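Local coordinates for hypothetical protein (Parabacteroides merdae, PDB 4OO3) that is probably an NAD(P)-dependent oxidoreductase, pairing a Rossmann-type nucleotide-binding domain with a C-terminal domain built on a large mixed beta sheet, its substrate being unknown, at residues Val184-His190 with Gly314-Val320; Tyr285-Asp289 with Val301-Trp305. All blocks are in the same frame, centred on the assembly; numbering follows the deposited sequence.

How the contacts relate
Strand 183-190 is the first strand of the mixed sheet in the C-terminal domain, and it waits 124 residues for its partner in contact 1. Within that long loop the chain runs through helix 220-231 and strand 243-255, then turns back on itself as the hairpin of strands 282-294 and 297-306, which contact 2 closes over only 12 residues. Along the chain, contact 2 therefore falls between the two segments of contact 1. Strand 297-306 lies parallel to 183-190, with the His189 N to Ile304 O distance 2.7 Å, a probable hydrogen bond. Four strands adjacent in the sheet, 282-294, 297-306, 183-190 and 316-322, are therefore tied together, the earliest in sequence being inserted between later ones.

Contact 1. Residues Val184-His190 with Gly314-Val320; sequences VKESVHH and GDTHFSV
Val184-His190 and Thr316-Val320 run antiparallel, joined by six backbone hydrogen bonds in the pairs Val184-Val320, Glu186-Phe318 and Val188-Thr316. Here two adjacent strands of the C-terminal domain's mixed sheet meet, flanked by 297-306 beside 183-190 and 326-332 beside 316-322.

Side-chain hydrogen bonds come at two places. His190 ND1 donates to Asp315 OD1 over 2.7 Å, with the oxygen in the imidazole plane and ring and carboxylate only 14° apart. Water 2 accepts from His190 N and donates to Asp315 OD2 over an unusually short contact. A leucine in place of His190 has no ring N-H to offer Asp315 OD1, and the carboxylate would probably be freer to turn. On the face with Lys185 and Ser319, Ser187 OG meets the edge of the His317 ring at ND1, 2.9 Å away; chi1 of -176° sets CG of His317 anti to the backbone N, which brings ND1 beside Ser187 OG.

The remaining side-chain contacts are van der Waals ones. Thr316 OG1 sits 3.2 Å from Val188 CB, the two side chains lying alongside, while Lys185 CG passes Ser319 CB at 3.8 Å. Beyond them Lys185 NZ forms a salt bridge with Glu230 of helix 220-231.

Polar side chains thus reinforce a regular ladder, and the in-plane pairing of His190 with Asp315 extends it past the last bridge, probably fixing the ring's rotation.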
loop_
_atom_site.group_PDB
_atom_site.type_symbol
_atom_site.label_atom_id
_atom_site.label_comp_id
_atom_site.label_asym_id
_atom_site.label_seq_id
_atom_site.Cartn_x
_atom_site.Cartn_y
_atom_site.Cartn_z
ATOM N N VAL A 184 -9.526 6.736 -12.654
ATOM C CA VAL A 184 -9.338 5.345 -13.060
ATOM C C VAL A 184 -7.904 4.924 -12.741
ATOM O O VAL A 184 -6.978 5.592 -13.178
ATOM C CB VAL A 184 -9.585 5.173 -14.575
ATOM C CG1 VAL A 184 -9.313 3.737 -15.006
ATOM C CG2 VAL A 184 -11.012 5.574 -14.944
ATOM N N LYS A 185 -7.731 3.832 -11.984
ATOM C CA LYS A 185 -6.399 3.263 -11.668
ATOM C C LYS A 185 -6.375 1.745 -11.844
ATOM O O LYS A 185 -7.145 1.020 -11.212
ATOM C CB LYS A 185 -5.978 3.598 -10.239
ATOM C CG LYS A 185 -5.823 5.086 -10.018
ATOM C CD LYS A 185 -5.350 5.430 -8.617
ATOM C CE LYS A 185 -5.368 6.937 -8.419
ATOM N NZ LYS A 185 -4.358 7.633 -9.261
ATOM N N GLU A 186 -5.485 1.274 -12.707
ATOM C CA GLU A 186 -5.434 -0.136 -13.066
ATOM C C GLU A 186 -3.997 -0.629 -12.952
ATOM O O GLU A 186 -3.094 -0.051 -13.552
ATOM C CB GLU A 186 -5.958 -0.331 -14.487
ATOM C CG GLU A 186 -7.434 0.016 -14.647
ATOM C CD GLU A 186 -7.892 0.037 -16.097
ATOM O OE1 GLU A 186 -7.204 0.661 -16.943
ATOM O OE2 GLU A 186 -8.955 -0.558 -16.386
ATOM N N SER A 187 -3.794 -1.685 -12.167
ATOM C CA SER A 187 -2.467 -2.252 -11.958
ATOM C C SER A 187 -2.454 -3.716 -12.346
ATOM O O SER A 187 -3.429 -4.432 -12.121
ATOM C CB SER A 187 -2.049 -2.120 -10.495
ATOM O OG SER A 187 -2.178 -0.791 -10.051
ATOM N N VAL A 188 -1.344 -4.146 -12.940
ATOM C CA VAL A 188 -1.074 -5.557 -13.185
ATOM C C VAL A 188 0.223 -5.904 -12.459
ATOM O O VAL A 188 1.290 -5.386 -12.806
ATOM C CB VAL A 188 -0.920 -5.855 -14.685
ATOM C CG1 VAL A 188 -0.726 -7.347 -14.920
ATOM C CG2 VAL A 188 -2.129 -5.337 -15.455
ATOM N N HIS A 189 0.114 -6.764 -11.447
ATOM C CA HIS A 189 1.255 -7.230 -10.662
ATOM C C HIS A 189 1.519 -8.694 -10.956
ATOM O O HIS A 189 0.709 -9.353 -11.591
ATOM C CB HIS A 189 0.977 -7.043 -9.172
ATOM C CG HIS A 189 0.885 -5.608 -8.764
ATOM N ND1 HIS A 189 1.995 -4.804 -8.630
ATOM C CD2 HIS A 189 -0.184 -4.826 -8.481
ATOM C CE1 HIS A 189 1.615 -3.588 -8.278
ATOM N NE2 HIS A 189 0.298 -3.576 -8.179
ATOM N N HIS A 190 2.658 -9.198 -10.487
ATOM C CA HIS A 190 3.076 -10.566 -10.786
ATOM C C HIS A 190 3.545 -11.327 -9.547
ATOM O O HIS A 190 4.253 -10.784 -8.707
ATOM C CB HIS A 190 4.137 -10.555 -11.883
ATOM C CG HIS A 190 3.625 -10.018 -13.181
ATOM N ND1 HIS A 190 3.630 -8.673 -13.482
ATOM C CD2 HIS A 190 3.035 -10.636 -14.231
ATOM C CE1 HIS A 190 3.092 -8.491 -14.674
ATOM N NE2 HIS A 190 2.719 -9.665 -15.149
ATOM N N GLY A 314 7.138 -6.664 -17.304
ATOM C CA GLY A 314 7.096 -6.174 -15.930
ATOM C C GLY A 314 5.716 -5.766 -15.454
ATOM O O GLY A 314 4.724 -5.928 -16.165
ATOM N N ASP A 315 5.667 -5.230 -14.236
ATOM C CA ASP A 315 4.429 -4.736 -13.655
ATOM C C ASP A 315 3.997 -3.474 -14.382
ATOM O O ASP A 315 4.814 -2.591 -14.629
ATOM C CB ASP A 315 4.620 -4.438 -12.170
ATOM C CG ASP A 315 4.928 -5.682 -11.361
ATOM O OD1 ASP A 315 4.843 -6.809 -11.895
ATOM O OD2 ASP A 315 5.256 -5.537 -10.176
ATOM N N THR A 316 2.715 -3.397 -14.729
ATOM C CA THR A 316 2.182 -2.245 -15.448
ATOM C C THR A 316 1.213 -1.434 -14.591
ATOM O O THR A 316 0.648 -1.936 -13.614
ATOM C CB THR A 316 1.488 -2.667 -16.762
ATOM O OG1 THR A 316 0.329 -3.456 -16.483
ATOM C CG2 THR A 316 2.444 -3.472 -17.630
ATOM N N HIS A 317 1.040 -0.167 -14.961
ATOM C CA HIS A 317 0.058 0.705 -14.319
ATOM C C HIS A 317 -0.390 1.816 -15.259
ATOM O O HIS A 317 0.430 2.425 -15.949
ATOM C CB HIS A 317 0.611 1.322 -13.029
ATOM C CG HIS A 317 -0.392 2.147 -12.278
ATOM N ND1 HIS A 317 -1.299 1.597 -11.400
ATOM C CD2 HIS A 317 -0.641 3.477 -12.291
ATOM C CE1 HIS A 317 -2.060 2.553 -10.897
ATOM N NE2 HIS A 317 -1.683 3.702 -11.423
ATOM N N PHE A 318 -1.697 2.045 -15.291
ATOM C CA PHE A 318 -2.296 3.138 -16.062
ATOM C C PHE A 318 -3.337 3.811 -15.201
ATOM O O PHE A 318 -4.114 3.134 -14.527
ATOM C CB PHE A 318 -2.971 2.631 -17.343
ATOM C CG PHE A 318 -3.917 3.632 -17.982
ATOM C CD1 PHE A 318 -3.432 4.665 -18.768
ATOM C CD2 PHE A 318 -5.290 3.531 -17.798
ATOM C CE1 PHE A 318 -4.291 5.575 -19.356
ATOM C CE2 PHE A 318 -6.152 4.439 -18.381
ATOM C CZ PHE A 318 -5.650 5.459 -19.165
ATOM N N SER A 319 -3.352 5.141 -15.221
ATOM C CA SER A 319 -4.350 5.900 -14.483
ATOM C C SER A 319 -4.702 7.210 -15.165
ATOM O O SER A 319 -3.889 7.793 -15.900
ATOM C CB SER A 319 -3.876 6.178 -13.057
ATOM O OG SER A 319 -2.767 7.056 -13.044
ATOM N N VAL A 320 -5.923 7.664 -14.906
ATOM C CA VAL A 320 -6.398 8.953 -15.383
ATOM C C VAL A 320 -7.141 9.640 -14.252
ATOM O O VAL A 320 -7.874 8.991 -13.505
ATOM C CB VAL A 320 -7.391 8.808 -16.551
ATOM C CG1 VAL A 320 -7.589 10.147 -17.247
ATOM C CG2 VAL A 320 -6.911 7.763 -17.538
HETATM O O HOH W 1 -5.783 8.609 -11.380
HETATM O O HOH W 2 4.301 -7.576 -9.015
#

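Contact 2. Residues Tyr285-Asp289 with Val301-Trp305; sequences YCNGD and VSVIW
Asn287 uses its side chain where the hairpin ladder gives out: OD1 accepts the Trp305 backbone N-H over 2.8 Å, with 160° at the hydrogen. Chi1 of -50° puts CG anti to the carbonyl carbon and beside the backbone N, from where OD1 reaches Trp305 N. The same oxygen comes within 3.2 Å of Ile304 CA and touches Ile304 CG2. Next to it, Cys286 SG packs on Trp305 CB at 3.7 Å, and the edge of the indole brings CD1 to 3.2 Å from Cys286 O.

The adjoining backbone pair sets the register of these groups. Gly288 and Val303 form a hydrogen-bonded antiparallel pair, Gly288 N to Val303 O at 3.1 Å and Val303 N to Gly288 O at 2.9 Å. In the neighbouring non-hydrogen-bonded pair, CB of Asp289 rests against CB of Ser302.

Further out, Asn287 ND2 donates to Thr253 OG1 and Trp251 O of strand 243-255, which fixes the turn of the amide. Thr253 OG1 also bonds Trp305 O, while the indole meets the His189 ring with planes about 30° apart.

With oxygen and nitrogen spent on different strands, the buried Asn287 amide probably replaces the Cys286 carbonyl, which in a regular antiparallel ladder would meet Trp305 N.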
loop_
_atom_site.group_PDB
_atom_site.type_symbol
_atom_site.label_atom_id
_atom_site.label_comp_id
_atom_site.label_asym_id
_atom_site.label_seq_id
_atom_site.Cartn_x
_atom_site.Cartn_y
_atom_site.Cartn_z
ATOM N N TYR A 285 -8.424 -16.145 -6.025
ATOM C CA TYR A 285 -9.163 -14.894 -6.246
ATOM C C TYR A 285 -8.313 -13.678 -5.886
ATOM O O TYR A 285 -8.663 -12.892 -5.003
ATOM C CB TYR A 285 -10.482 -14.880 -5.463
ATOM C CG TYR A 285 -11.634 -15.580 -6.152
ATOM C CD1 TYR A 285 -11.873 -16.943 -5.954
ATOM C CD2 TYR A 285 -12.496 -14.876 -6.993
ATOM C CE1 TYR A 285 -12.932 -17.583 -6.576
ATOM C CE2 TYR A 285 -13.559 -15.508 -7.621
ATOM C CZ TYR A 285 -13.771 -16.859 -7.408
ATOM O OH TYR A 285 -14.818 -17.490 -8.029
ATOM N N CYS A 286 -7.203 -13.531 -6.605
ATOM C CA CYS A 286 -6.246 -12.444 -6.406
ATOM C C CYS A 286 -6.468 -11.286 -7.388
ATOM O O CYS A 286 -5.611 -10.429 -7.530
ATOM C CB CYS A 286 -4.808 -12.977 -6.544
ATOM S SG CYS A 286 -4.469 -13.892 -8.071
ATOM N N ASN A 287 -7.611 -11.262 -8.064
ATOM C CA ASN A 287 -7.934 -10.185 -8.993
ATOM C C ASN A 287 -9.257 -9.560 -8.598
ATOM O O ASN A 287 -10.142 -10.247 -8.099
ATOM C CB ASN A 287 -8.041 -10.715 -10.419
ATOM C CG ASN A 287 -6.861 -11.565 -10.818
ATOM O OD1 ASN A 287 -5.789 -11.054 -11.113
ATOM N ND2 ASN A 287 -7.056 -12.870 -10.841
ATOM N N GLY A 288 -9.389 -8.257 -8.801
ATOM C CA GLY A 288 -10.666 -7.600 -8.581
ATOM C C GLY A 288 -10.664 -6.156 -9.036
ATOM O O GLY A 288 -9.608 -5.586 -9.295
ATOM N N ASP A 289 -11.854 -5.574 -9.154
ATOM C CA ASP A 289 -11.975 -4.150 -9.404
ATOM C C ASP A 289 -13.169 -3.555 -8.673
ATOM O O ASP A 289 -14.055 -4.274 -8.223
ATOM C CB ASP A 289 -12.010 -3.830 -10.907
ATOM C CG ASP A 289 -13.165 -4.484 -11.642
ATOM O OD1 ASP A 289 -14.164 -4.887 -11.014
ATOM O OD2 ASP A 289 -13.076 -4.572 -12.882
ATOM N N VAL A 301 -11.062 1.451 -9.542
ATOM C CA VAL A 301 -9.757 0.858 -9.278
ATOM C C VAL A 301 -9.761 -0.616 -9.631
ATOM O O VAL A 301 -10.776 -1.296 -9.479
ATOM C CB VAL A 301 -9.297 1.049 -7.820
ATOM C CG1 VAL A 301 -9.277 2.526 -7.463
ATOM C CG2 VAL A 301 -10.176 0.270 -6.857
ATOM N N SER A 302 -8.612 -1.104 -10.089
ATOM C CA SER A 302 -8.503 -2.463 -10.579
ATOM C C SER A 302 -7.104 -3.046 -10.335
ATOM O O SER A 302 -6.091 -2.347 -10.460
ATOM C CB SER A 302 -8.832 -2.477 -12.072
ATOM O OG SER A 302 -8.589 -3.747 -12.633
ATOM N N VAL A 303 -7.065 -4.333 -9.991
ATOM C CA VAL A 303 -5.814 -5.034 -9.724
ATOM C C VAL A 303 -5.860 -6.426 -10.341
ATOM O O VAL A 303 -6.796 -7.181 -10.102
ATOM C CB VAL A 303 -5.535 -5.174 -8.212
ATOM C CG1 VAL A 303 -4.248 -5.956 -7.987
ATOM C CG2 VAL A 303 -5.439 -3.804 -7.545
ATOM N N ILE A 304 -4.844 -6.743 -11.139
ATOM C CA ILE A 304 -4.651 -8.076 -11.677
ATOM C C ILE A 304 -3.303 -8.624 -11.196
ATOM O O ILE A 304 -2.294 -7.920 -11.213
ATOM C CB ILE A 304 -4.707 -8.073 -13.219
ATOM C CG1 ILE A 304 -6.130 -7.724 -13.681
ATOM C CG2 ILE A 304 -4.257 -9.422 -13.777
ATOM C CD1 ILE A 304 -6.314 -7.606 -15.179
ATOM N N TRP A 305 -3.309 -9.880 -10.759
ATOM C CA TRP A 305 -2.103 -10.606 -10.415
ATOM C C TRP A 305 -1.922 -11.763 -11.388
ATOM O O TRP A 305 -2.649 -12.759 -11.336
ATOM C CB TRP A 305 -2.184 -11.133 -8.979
ATOM C CG TRP A 305 -1.845 -10.097 -7.935
ATOM C CD1 TRP A 305 -2.703 -9.234 -7.325
ATOM C CD2 TRP A 305 -0.551 -9.824 -7.394
ATOM N NE1 TRP A 305 -2.026 -8.435 -6.434
ATOM C CE2 TRP A 305 -0.700 -8.777 -6.462
ATOM C CE3 TRP A 305 0.725 -10.355 -7.616
ATOM C CZ2 TRP A 305 0.375 -8.261 -5.741
ATOM C CZ3 TRP A 305 1.793 -9.838 -6.904
ATOM C CH2 TRP A 305 1.613 -8.802 -5.977
#